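Local coordinates for protein arsenate Reductase (Corynebacterium glutamicum, PDB 3T38) that probably reduces arsenate to arsenite in a thioredoxin-dependent reaction and has a low molecular weight tyrosine phosphatase fold, at residues V81-F86 with E111-G116. Numbering follows the deposited sequence.
Sequences VPQVLF and EVRSAG
Gln-83 reaches across to two neighbours on the parallel strand beside it. Its OE1 lies at the edge of the Arg-113 guanidinium, near its plane, and accepts a bond from NH1 at 3.0 Å and a weak one from NH2. On the other branch, NE2 gives Val-81 O a firm bond at 2.9 Å, almost in the amide plane, and Glu-111 OE2 a weak, long one at 3.3 Å. A bend at chi2 (-90°) folds the amide back over its own loop, where the bonds to Val-81 O and from Arg-113 NH1 set its flip. One water accepts a bond from Arg-113 NH1 (2.9 Å) and donates a weak one to Val-84 O. Beneath, the backbones pair from Pro-82 O with Glu-111 N, through Val-84 N with Glu-111 O and Val-84 O with Arg-113 N (2.7 Å), to Phe-86 N with Arg-113 O and, weakly, Ala-115 N with Phe-86 O. On the opposite face, Val-112 CG1 meets the Phe-86 ring edge, 3.4 Å from CE1, and helix 94-106 packs against both, completing a beta-alpha-beta unit. Farther out, His-68 NE2 hydrogen-bonds Glu-111 OE2, while Asp-65 makes a long, weak ion pair with Arg-113 NE. The neutral amide thus links arginine and, more weakly, carboxylate, any easing of charge probably being shared with His-68 and Asp-65.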
loop_
_atom_site.group_PDB
_atom_site.type_symbol
_atom_site.label_atom_id
_atom_site.label_comp_id
_atom_site.label_asym_id
_atom_site.label_seq_id
_atom_site.Cartn_x
_atom_site.Cartn_y
_atom_site.Cartn_z
ATOM N N VAL A 81 -17.780 19.194 -1.909
ATOM C CA VAL A 81 -17.805 19.351 -3.355
ATOM C C VAL A 81 -17.663 17.937 -3.954
ATOM O O VAL A 81 -17.250 17.015 -3.255
ATOM C CB VAL A 81 -16.644 20.323 -3.779
ATOM C CG1 VAL A 81 -16.931 21.767 -3.242
ATOM C CG2 VAL A 81 -15.299 19.845 -3.229
ATOM N N PRO A 82 -18.023 17.750 -5.227
ATOM C CA PRO A 82 -17.721 16.480 -5.921
ATOM C C PRO A 82 -16.276 16.075 -5.773
ATOM O O PRO A 82 -15.395 16.920 -5.788
ATOM C CB PRO A 82 -18.002 16.796 -7.398
ATOM C CG PRO A 82 -19.042 17.926 -7.332
ATOM C CD PRO A 82 -18.693 18.733 -6.101
ATOM N N GLN A 83 -16.059 14.780 -5.647
ATOM C CA GLN A 83 -14.762 14.177 -5.391
ATOM C C GLN A 83 -14.446 13.279 -6.580
ATOM O O GLN A 83 -15.203 12.376 -6.913
ATOM C CB GLN A 83 -14.859 13.351 -4.141
ATOM C CG GLN A 83 -15.616 14.065 -2.905
ATOM C CD GLN A 83 -14.636 14.860 -2.026
ATOM O OE1 GLN A 83 -13.596 14.338 -1.614
ATOM N NE2 GLN A 83 -14.944 16.104 -1.766
ATOM N N VAL A 84 -13.325 13.518 -7.247
ATOM C CA VAL A 84 -12.976 12.755 -8.452
ATOM C C VAL A 84 -11.622 12.091 -8.277
ATOM O O VAL A 84 -10.703 12.685 -7.672
ATOM C CB VAL A 84 -12.931 13.692 -9.627
ATOM C CG1 VAL A 84 -12.544 12.972 -10.914
ATOM C CG2 VAL A 84 -14.281 14.453 -9.767
ATOM N N LEU A 85 -11.497 10.848 -8.780
ATOM C CA LEU A 85 -10.296 10.109 -8.686
ATOM C C LEU A 85 -9.858 9.586 -10.074
ATOM O O LEU A 85 -10.653 8.949 -10.776
ATOM C CB LEU A 85 -10.506 8.934 -7.724
ATOM C CG LEU A 85 -9.322 7.933 -7.746
ATOM C CD1 LEU A 85 -8.051 8.442 -7.060
ATOM C CD2 LEU A 85 -9.658 6.586 -7.213
ATOM N N PHE A 86 -8.590 9.813 -10.445
ATOM C CA PHE A 86 -8.011 9.230 -11.681
ATOM C C PHE A 86 -6.985 8.168 -11.295
ATOM O O PHE A 86 -6.239 8.368 -10.329
ATOM C CB PHE A 86 -7.354 10.295 -12.579
ATOM C CG PHE A 86 -8.308 11.380 -12.998
ATOM C CD1 PHE A 86 -8.505 12.524 -12.174
ATOM C CD2 PHE A 86 -9.080 11.238 -14.160
ATOM C CE1 PHE A 86 -9.427 13.541 -12.559
ATOM C CE2 PHE A 86 -10.009 12.262 -14.558
ATOM C CZ PHE A 86 -10.195 13.385 -13.756
ATOM N N GLU A 111 -12.824 18.288 -5.450
ATOM C CA GLU A 111 -11.627 17.709 -4.897
ATOM C C GLU A 111 -11.106 16.632 -5.848
ATOM O O GLU A 111 -11.799 15.700 -6.135
ATOM C CB GLU A 111 -11.865 17.152 -3.490
ATOM C CG GLU A 111 -12.434 18.224 -2.566
ATOM C CD GLU A 111 -11.922 18.096 -1.130
ATOM O OE1 GLU A 111 -10.674 18.025 -0.954
ATOM O OE2 GLU A 111 -12.767 18.051 -0.200
ATOM N N VAL A 112 -9.888 16.768 -6.348
ATOM C CA VAL A 112 -9.417 15.800 -7.357
ATOM C C VAL A 112 -8.268 14.998 -6.762
ATOM O O VAL A 112 -7.401 15.575 -6.141
ATOM C CB VAL A 112 -8.957 16.506 -8.653
ATOM C CG1 VAL A 112 -8.850 15.455 -9.845
ATOM C CG2 VAL A 112 -9.956 17.644 -9.080
ATOM N N ARG A 113 -8.227 13.672 -7.012
ATOM C CA ARG A 113 -7.157 12.799 -6.557
ATOM C C ARG A 113 -6.646 11.955 -7.662
ATOM O O ARG A 113 -7.355 11.695 -8.658
ATOM C CB ARG A 113 -7.681 11.898 -5.489
ATOM C CG ARG A 113 -8.356 12.691 -4.420
ATOM C CD ARG A 113 -8.561 11.866 -3.165
ATOM N NE ARG A 113 -8.979 12.679 -2.009
ATOM C CZ ARG A 113 -10.234 13.006 -1.717
ATOM N NH1 ARG A 113 -11.224 12.694 -2.554
ATOM N NH2 ARG A 113 -10.505 13.698 -0.598
ATOM N N SER A 114 -5.400 11.507 -7.513
ATOM C CA SER A 114 -4.903 10.449 -8.416
ATOM C C SER A 114 -4.143 9.326 -7.698
ATOM O O SER A 114 -3.769 9.472 -6.549
ATOM C CB SER A 114 -4.006 11.059 -9.506
ATOM O OG SER A 114 -2.905 11.804 -8.966
ATOM N N ALA A 115 -3.903 8.192 -8.387
ATOM C CA ALA A 115 -3.176 7.117 -7.758
ATOM C C ALA A 115 -2.783 6.132 -8.807
ATOM O O ALA A 115 -3.264 6.229 -9.942
ATOM C CB ALA A 115 -4.033 6.444 -6.586
ATOM N N GLY A 116 -1.897 5.207 -8.420
ATOM C CA GLY A 116 -1.356 4.226 -9.327
ATOM C C GLY A 116 -1.506 2.839 -8.741
ATOM O O GLY A 116 -1.615 2.685 -7.509
HETATM O O HOH W 1 -11.390 11.423 -5.181
#